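Local coordinates for protein exopolyphosphatase (Aquifex aeolicus, PDB 1T6C) that probably hydrolyses phosphoanhydride bonds of inorganic polyphosphate and guanosine pentaphosphate, using an actin-like fold, at residues 29-33 with 34-38; 178-181 with 182-186; 61-64 with 65-69; 134-137 with 138-142. All coordinates share one frame; numbering follows the deposited sequence. Where two conformers were deposited one is given.

Interaction 1. Residues 29-33 with 34-38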
# COMPACT_ATOMS: atom_id res chain seq x y z
N ALA A 29 -13.14 -9.78 -7.80
CA ALA A 29 -14.31 -9.17 -7.20
C ALA A 29 -15.50 -9.38 -8.13
O ALA A 29 -15.33 -9.57 -9.33
CB ALA A 29 -14.08 -7.74 -6.97
N GLN A 30 -16.69 -9.37 -7.54
CA GLN A 30 -17.93 -9.24 -8.34
C GLN A 30 -18.48 -7.85 -8.18
O GLN A 30 -18.35 -7.25 -7.12
CB GLN A 30 -18.95 -10.30 -7.92
CG GLN A 30 -19.43 -10.22 -6.51
CD GLN A 30 -20.85 -10.81 -6.32
OE1 GLN A 30 -21.71 -10.20 -5.64
NE2 GLN A 30 -21.07 -11.99 -6.90
N ILE A 31 -19.08 -7.32 -9.25
CA ILE A 31 -19.81 -6.09 -9.16
C ILE A 31 -21.29 -6.42 -9.41
O ILE A 31 -21.63 -7.03 -10.41
CB ILE A 31 -19.27 -5.01 -10.14
CG1 ILE A 31 -20.12 -3.74 -10.08
CG2 ILE A 31 -19.23 -5.51 -11.51
CD1 ILE A 31 -19.69 -2.74 -9.01
N LYS A 32 -22.14 -6.04 -8.46
CA LYS A 32 -23.57 -6.35 -8.48
C LYS A 32 -24.32 -5.08 -8.07
O LYS A 32 -24.22 -4.68 -6.94
CB LYS A 32 -23.83 -7.50 -7.50
CG LYS A 32 -25.30 -7.90 -7.23
CD LYS A 32 -25.31 -9.03 -6.21
CE LYS A 32 -26.65 -9.25 -5.56
NZ LYS A 32 -26.66 -10.62 -4.96
N ASP A 33 -25.04 -4.46 -9.00
CA ASP A 33 -25.74 -3.18 -8.75
C ASP A 33 -24.82 -2.11 -8.13
O ASP A 33 -25.15 -1.49 -7.11
CB ASP A 33 -26.96 -3.41 -7.88
CG ASP A 33 -27.93 -4.38 -8.50
OD1 ASP A 33 -28.02 -4.40 -9.75
OD2 ASP A 33 -28.60 -5.19 -7.81
N GLY A 34 -23.66 -1.92 -8.75
CA GLY A 34 -22.69 -0.94 -8.30
C GLY A 34 -21.88 -1.32 -7.07
O GLY A 34 -20.98 -0.56 -6.67
N LYS A 35 -22.18 -2.45 -6.45
CA LYS A 35 -21.47 -2.89 -5.26
C LYS A 35 -20.36 -3.90 -5.63
O LYS A 35 -20.62 -4.95 -6.21
CB LYS A 35 -22.45 -3.53 -4.28
CG LYS A 35 -22.09 -3.42 -2.80
CD LYS A 35 -22.09 -1.96 -2.24
CE LYS A 35 -23.21 -1.04 -2.81
NZ LYS A 35 -22.76 -0.25 -4.02
N LEU A 36 -19.12 -3.56 -5.27
CA LEU A 36 -17.97 -4.44 -5.41
C LEU A 36 -17.79 -5.30 -4.16
O LEU A 36 -17.69 -4.75 -3.05
CB LEU A 36 -16.70 -3.61 -5.56
CG LEU A 36 -16.04 -3.35 -6.90
CD1 LEU A 36 -14.79 -2.52 -6.61
CD2 LEU A 36 -15.70 -4.60 -7.64
N SER A 37 -17.73 -6.62 -4.32
CA SER A 37 -17.41 -7.51 -3.23
C SER A 37 -16.27 -8.41 -3.67
O SER A 37 -16.31 -8.93 -4.79
CB SER A 37 -18.62 -8.39 -2.90
OG SER A 37 -19.78 -7.62 -2.63
N ILE A 38 -15.29 -8.60 -2.80
CA ILE A 38 -14.14 -9.44 -3.10
C ILE A 38 -14.54 -10.88 -2.86
O ILE A 38 -15.02 -11.22 -1.79
CB ILE A 38 -12.95 -9.08 -2.15
CG1 ILE A 38 -12.71 -7.56 -2.09
CG2 ILE A 38 -11.71 -9.83 -2.57
CD1 ILE A 38 -12.66 -6.87 -3.43
O HOH W 1 -21.20 -7.30 -4.83
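Ala-29 sets its CB 3.6 Å from CD2 of Leu-36, on the apolar side that helix 300-313 covers through Leu-305 and Val-306. Next, Gln-30 forms an antiparallel hydrogen-bonded pair with Ser-37: Gln-30 N donates to Ser-37 O at 2.8 Å, and Ser-37 N returns a bond to Gln-30 O. The Gln-30 side chain leaves by the other face, and OE1 accepts from a water that also donates to Lys-35 O and accepts from Ser-37 OG. Strands 23-32 and 35-45 make a two-residue beta hairpin here, at one margin of a sheet in this actin-like fold, closed by a type I' turn from Lys-32 to Lys-35. Ile-31 returns to the apolar face. With CG1 opposite the backbone N (chi1 177°), its CD1 curls against the turn, 3.3 Å from Gly-34 C and 4.3 Å from Leu-36 CG. Cut back to an alanine, this position would probably leave a gap between the turn, Leu-36 and Val-309 of helix 300-313. Lys-32 N donates to Lys-35 O at 2.9 Å, whereas Lys-35 N meets Lys-32 O from above the carbonyl plane, 62° out of it. Asp-33 and then Gly-34 take the positive phi values that this turn requires.

Interaction 2. Residues 178-181 with 182-186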
# COMPACT_ATOMS: atom_id res chain seq x y z
N PHE A 178 17.62 5.35 12.96
CA PHE A 178 17.45 4.57 14.18
C PHE A 178 18.61 3.60 14.31
O PHE A 178 18.48 2.41 14.06
CB PHE A 178 16.10 3.86 14.24
CG PHE A 178 14.89 4.77 14.13
CD1 PHE A 178 14.96 6.15 14.35
CD2 PHE A 178 13.64 4.22 13.84
CE1 PHE A 178 13.83 6.94 14.26
CE2 PHE A 178 12.48 5.04 13.76
CZ PHE A 178 12.59 6.38 13.99
N LYS A 179 19.75 4.13 14.75
CA LYS A 179 20.93 3.28 14.90
C LYS A 179 20.80 2.37 16.13
O LYS A 179 21.39 1.30 16.13
CB LYS A 179 22.22 4.09 14.98
CG LYS A 179 22.41 5.13 13.86
CD LYS A 179 22.47 4.50 12.51
CE LYS A 179 22.78 5.53 11.44
NZ LYS A 179 22.71 4.94 10.07
N GLN A 180 20.05 2.81 17.15
CA GLN A 180 19.70 1.96 18.29
C GLN A 180 18.31 1.36 18.11
O GLN A 180 17.47 1.90 17.39
CB GLN A 180 19.76 2.75 19.58
CG GLN A 180 21.14 3.35 19.85
CD GLN A 180 21.94 2.51 20.79
OE1 GLN A 180 22.50 1.49 20.40
NE2 GLN A 180 21.97 2.92 22.05
N ASP A 181 18.07 0.24 18.79
CA ASP A 181 16.79 -0.43 18.74
C ASP A 181 16.24 -0.63 20.15
O ASP A 181 16.73 -1.51 20.86
CB ASP A 181 16.96 -1.77 18.04
CG ASP A 181 15.68 -2.53 17.90
OD1 ASP A 181 14.59 -2.04 18.29
OD2 ASP A 181 15.67 -3.65 17.36
N PRO A 182 15.28 0.19 20.59
CA PRO A 182 14.66 1.25 19.80
C PRO A 182 15.52 2.51 19.78
O PRO A 182 16.54 2.59 20.51
CB PRO A 182 13.38 1.53 20.58
CG PRO A 182 13.73 1.21 21.98
CD PRO A 182 14.76 0.13 21.97
N PRO A 183 15.17 3.48 18.94
CA PRO A 183 16.02 4.66 18.77
C PRO A 183 16.13 5.51 20.03
O PRO A 183 15.28 5.47 20.90
CB PRO A 183 15.36 5.43 17.63
CG PRO A 183 13.95 4.93 17.59
CD PRO A 183 14.01 3.52 18.03
N THR A 184 17.21 6.26 20.11
CA THR A 184 17.35 7.24 21.17
C THR A 184 16.45 8.41 20.87
O THR A 184 15.99 8.58 19.74
CB THR A 184 18.80 7.74 21.28
OG1 THR A 184 19.17 8.48 20.11
CG2 THR A 184 19.81 6.62 21.37
N GLU A 185 16.21 9.26 21.87
CA GLU A 185 15.41 10.43 21.66
C GLU A 185 16.00 11.35 20.64
O GLU A 185 15.27 11.95 19.84
CB GLU A 185 15.18 11.22 22.97
CG GLU A 185 13.98 10.72 23.75
CD GLU A 185 12.64 11.06 23.05
OE1 GLU A 185 11.97 10.14 22.54
OE2 GLU A 185 12.26 12.25 23.00
N GLU A 186 17.33 11.43 20.57
CA GLU A 186 17.94 12.27 19.53
C GLU A 186 17.75 11.76 18.12
O GLU A 186 17.65 12.55 17.16
CB GLU A 186 19.44 12.45 19.79
CG GLU A 186 19.72 13.40 20.94
CD GLU A 186 19.34 14.84 20.60
OE1 GLU A 186 20.16 15.50 19.90
OE2 GLU A 186 18.21 15.30 20.97
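Pro-183 lays its ring on one face of the Phe-178 ring, in the short link between helix 170-177 and helix 185-199, where a cis-proline turn leads into a capped helix start. Pro-183 CG stands 3.6 Å from the ring centroid and only 13° off the normal, a CH-pi contact over the middle of the face. Pro-183 CB, by contrast, lies nearer the rim, 3.4 Å from Phe-178 CD1. The CG of Phe-178, anti to the carbonyl carbon (chi1 -58°), carries the ring over to Pro-183. A serine in its place would probably leave the Pro-183 ring without its apolar partner and open a gap toward Leu-275 of helix 274-288, which both side chains touch.

The next layer is backbone. The peptide bond before Pro-182 is cis, and the Gln-180 to Pro-183 turn it creates is of type VIb, bringing the CA atoms of those two residues within 4.6 Å. Gln-180 O then lies 3.4 Å from Pro-183 CA in a CH...O contact. Asp-181 directs OD2 to a hydrogen bond with Ser-256 OG. Further out, Thr-184 is the N-cap of helix 185-199, its side chain capping a backbone N just past Glu-186, and it forms a capping box with Glu-187, whose OE1 accepts a hydrogen bond from Thr-184 N and another from Gln-180 N.

Interaction 3. Residues 61-64 with 65-69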
# COMPACT_ATOMS: atom_id res chain seq x y z
N ASP A 61 15.59 -17.90 -11.35
CA ASP A 61 14.73 -18.80 -10.57
C ASP A 61 13.50 -18.06 -10.02
O ASP A 61 12.43 -18.67 -9.89
CB ASP A 61 15.52 -19.51 -9.47
CG ASP A 61 16.01 -18.59 -8.40
OD1 ASP A 61 16.55 -17.52 -8.73
OD2 ASP A 61 15.92 -18.85 -7.18
N ARG A 62 13.65 -16.77 -9.73
CA ARG A 62 12.55 -15.92 -9.25
C ARG A 62 11.59 -15.57 -10.41
O ARG A 62 10.37 -15.52 -10.24
CB ARG A 62 13.08 -14.63 -8.65
CG ARG A 62 14.10 -14.77 -7.54
CD ARG A 62 13.57 -15.46 -6.29
NE ARG A 62 13.61 -16.92 -6.41
CZ ARG A 62 12.59 -17.76 -6.26
NH1 ARG A 62 11.38 -17.32 -5.99
NH2 ARG A 62 12.78 -19.06 -6.38
N ILE A 63 12.15 -15.38 -11.60
CA ILE A 63 11.32 -15.22 -12.81
C ILE A 63 10.49 -16.47 -13.03
O ILE A 63 9.31 -16.41 -13.32
CB ILE A 63 12.20 -14.94 -14.07
CG1 ILE A 63 12.67 -13.49 -14.06
CG2 ILE A 63 11.46 -15.29 -15.36
CD1 ILE A 63 13.73 -13.18 -15.11
N GLU A 64 11.11 -17.65 -12.97
CA GLU A 64 10.40 -18.87 -13.33
C GLU A 64 9.29 -19.14 -12.34
O GLU A 64 8.20 -19.55 -12.73
CB GLU A 64 11.37 -20.05 -13.36
CG GLU A 64 12.39 -19.96 -14.46
CD GLU A 64 11.81 -20.18 -15.85
OE1 GLU A 64 10.64 -20.62 -16.00
OE2 GLU A 64 12.57 -19.96 -16.81
N GLU A 65 9.56 -18.93 -11.05
CA GLU A 65 8.52 -19.14 -10.05
C GLU A 65 7.38 -18.14 -10.28
O GLU A 65 6.19 -18.49 -10.14
CB GLU A 65 9.03 -18.99 -8.62
CG GLU A 65 7.96 -19.43 -7.63
CD GLU A 65 8.40 -19.42 -6.17
OE1 GLU A 65 9.58 -19.17 -5.92
OE2 GLU A 65 7.55 -19.68 -5.29
N THR A 66 7.74 -16.91 -10.61
CA THR A 66 6.72 -15.87 -10.81
C THR A 66 5.84 -16.21 -12.02
O THR A 66 4.62 -16.12 -11.93
CB THR A 66 7.38 -14.50 -10.96
OG1 THR A 66 8.06 -14.13 -9.76
CG2 THR A 66 6.32 -13.39 -11.15
N ILE A 67 6.46 -16.69 -13.10
CA ILE A 67 5.69 -17.13 -14.26
C ILE A 67 4.75 -18.27 -13.87
O ILE A 67 3.59 -18.28 -14.27
CB ILE A 67 6.62 -17.48 -15.44
CG1 ILE A 67 7.24 -16.20 -16.00
CG2 ILE A 67 5.88 -18.24 -16.54
CD1 ILE A 67 8.24 -16.42 -17.07
N GLN A 68 5.20 -19.24 -13.07
CA GLN A 68 4.33 -20.36 -12.69
C GLN A 68 3.13 -19.88 -11.86
O GLN A 68 2.03 -20.33 -12.09
CB GLN A 68 5.10 -21.47 -11.96
CG GLN A 68 4.29 -22.78 -11.72
CD GLN A 68 3.32 -23.18 -12.86
OE1 GLN A 68 2.07 -23.07 -12.72
NE2 GLN A 68 3.88 -23.65 -13.98
N VAL A 69 3.35 -18.93 -10.96
CA VAL A 69 2.27 -18.35 -10.14
C VAL A 69 1.26 -17.64 -11.04
O VAL A 69 0.04 -17.75 -10.84
CB VAL A 69 2.82 -17.35 -9.09
CG1 VAL A 69 1.68 -16.54 -8.48
CG2 VAL A 69 3.61 -18.09 -8.01
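Arg-62 runs alongside Glu-65, its guanidinium edge meeting the carboxylate with the two planes 88° apart. NH1 of Arg-62 donates to Glu-65 OE1 at 2.6 Å in a nearly straight salt bridge (169°), on the anti side of the carboxylate but tilted from its plane, while NH2 adds a weak bond to the same oxygen. The edge formed by NE and NH2 grips Asp-61 side-on, Arg-62 NE 3.1 Å from Asp-61 OD2 and NH2 on that same oxygen, both from above one face of the carboxylate. Two acids thus share one arginine, probably easing their repulsion, and a bond from NH1 to Thr-46 O helps fix its rotation. This network lies near the start of helix 60-79, where a predicted coiled-coil region begins, on i to i+4 backbone bonds such as Ile-67 N to Ile-63 O. One carbonyl carries a double load: Arg-62 O accepts Thr-66 N at 3.0 Å and Thr-66 OG1 at 2.7 Å, from opposite faces of its plane. OG1, beside the backbone N (chi1 -64°), also bonds Thr-46 OG1. Ile-63 and Ile-67 lie side by side, pointing the same way, with Ile-63 CG2 3.8 Å from Ile-67 CD1, and both touch Arg-105 of helix 99-109.

Interaction 4. Residues 134-137 with 138-142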
# COMPACT_ATOMS: atom_id res chain seq x y z
N LEU A 134 -14.91 4.65 0.84
CA LEU A 134 -15.11 5.58 1.96
C LEU A 134 -15.88 6.84 1.59
O LEU A 134 -16.46 7.47 2.48
CB LEU A 134 -13.77 6.00 2.58
CG LEU A 134 -13.07 4.91 3.42
CD1 LEU A 134 -11.68 5.42 3.80
CD2 LEU A 134 -13.88 4.55 4.66
N LYS A 135 -15.84 7.21 0.33
CA LYS A 135 -16.52 8.44 -0.17
C LYS A 135 -16.20 9.65 0.72
O LYS A 135 -17.11 10.33 1.20
CB LYS A 135 -18.04 8.19 -0.33
CG LYS A 135 -18.34 7.05 -1.32
CD LYS A 135 -19.82 6.64 -1.46
CE LYS A 135 -19.96 5.09 -1.68
NZ LYS A 135 -19.31 4.49 -2.93
N PRO A 136 -14.93 9.94 0.96
CA PRO A 136 -14.57 11.05 1.84
C PRO A 136 -15.04 12.39 1.24
O PRO A 136 -15.05 12.56 0.02
CB PRO A 136 -13.05 10.99 1.88
CG PRO A 136 -12.70 10.34 0.62
CD PRO A 136 -13.73 9.29 0.40
N GLU A 137 -15.40 13.31 2.12
CA GLU A 137 -15.96 14.59 1.70
C GLU A 137 -14.95 15.70 1.55
O GLU A 137 -13.89 15.72 2.19
CB GLU A 137 -17.00 15.04 2.72
CG GLU A 137 -18.29 14.26 2.67
CD GLU A 137 -19.30 14.79 3.66
OE1 GLU A 137 -18.95 14.96 4.85
OE2 GLU A 137 -20.45 15.04 3.25
N GLY A 138 -15.30 16.67 0.72
CA GLY A 138 -14.48 17.83 0.53
C GLY A 138 -13.20 17.55 -0.21
O GLY A 138 -13.13 16.64 -1.03
N GLU A 139 -12.20 18.35 0.07
CA GLU A 139 -10.88 18.22 -0.51
C GLU A 139 -10.18 17.13 0.27
O GLU A 139 -10.04 17.21 1.50
CB GLU A 139 -10.09 19.53 -0.42
CG GLU A 139 -10.66 20.69 -1.25
CD GLU A 139 -10.88 20.33 -2.71
OE1 GLU A 139 -9.95 19.80 -3.32
OE2 GLU A 139 -11.98 20.58 -3.23
N VAL A 140 -9.73 16.12 -0.46
CA VAL A 140 -9.21 14.91 0.15
C VAL A 140 -7.71 14.76 -0.12
O VAL A 140 -7.25 15.07 -1.20
CB VAL A 140 -9.91 13.71 -0.49
CG1 VAL A 140 -9.39 12.42 0.12
CG2 VAL A 140 -11.42 13.80 -0.32
N CYS A 141 -6.98 14.27 0.87
CA CYS A 141 -5.63 13.80 0.65
C CYS A 141 -5.55 12.36 1.13
O CYS A 141 -5.83 12.07 2.29
CB CYS A 141 -4.59 14.66 1.35
SG CYS A 141 -2.90 14.07 1.02
N VAL A 142 -5.20 11.46 0.20
CA VAL A 142 -4.98 10.06 0.52
C VAL A 142 -3.48 9.92 0.75
O VAL A 142 -2.69 10.34 -0.08
CB VAL A 142 -5.47 9.15 -0.62
CG1 VAL A 142 -5.06 7.72 -0.40
CG2 VAL A 142 -6.96 9.22 -0.70
O HOH W 2 -14.56 14.51 -1.83
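Between Pro-136 and Val-140 the backbone doubles back, leaving their CA atoms 6.8 Å apart, as the chain passes from the loop after helix 119-133 into strand 139-146. No direct hydrogen bond joins 134-137 to 138-142. A water does so instead, donating to Pro-136 O and to Gly-138 O, each 2.7 Å from its oxygen. Gly-138 sits at the bend with a positive phi of 70°, which favours glycine. Beyond it, the strand settles into the second sheet of this actin-like fold, where Cys-141 pairs with strand 208-212 and Val-140 with Gly-155 of strand 149-156.

The side-chain contact is a small apolar one. Pro-136 turns its ring toward Val-140, and the two side chains cross at about a right angle. Pro-136 CG fits against both methyls of the valine, 3.8 Å from Val-140 CG2 and 3.9 Å from Val-140 CG1. With CG1 anti to the backbone N (chi1 -180°) and CG2 beside it, both branches meet the proline ring. Val-130 of the preceding helix touches Pro-136, and Tyr-127 touches Val-140, so the pair belongs to the packing of helix 119-133 against the sheet. Polar partners lie around it: Glu-137 O accepts from Thr-208 OG1, and Glu-139 forms a salt bridge with Arg-161. With van der Waals contact and a bridging water, but no direct hydrogen bond, across the bend, the chain probably owes its path mainly to the rigid proline, the permissive glycine and the neighbouring strands.

How the interactions relate
The four contacts show how short-range chemistry follows position in the fold. Interactions 1, 2 and 4 are surface contacts, while interaction 3 is partly buried. Each holds different elements: the hairpin of strands 23-32 and 35-45, an interhelical link, a single helix, and the entry to a strand of the second sheet. Interactions 1 and 4 lie nearest each other, about 6 Å between nearest atoms, and Tyr-132 bonds to the hairpin and to Lys-135. Backbone hydrogen bonds dominate interactions 1 and 3, and only interaction 3 has a salt bridge across its segments. Interactions 2 and 4 lack direct hydrogen bonds across their segments and rely on proline rings, one against an aromatic face, the other valine methyls.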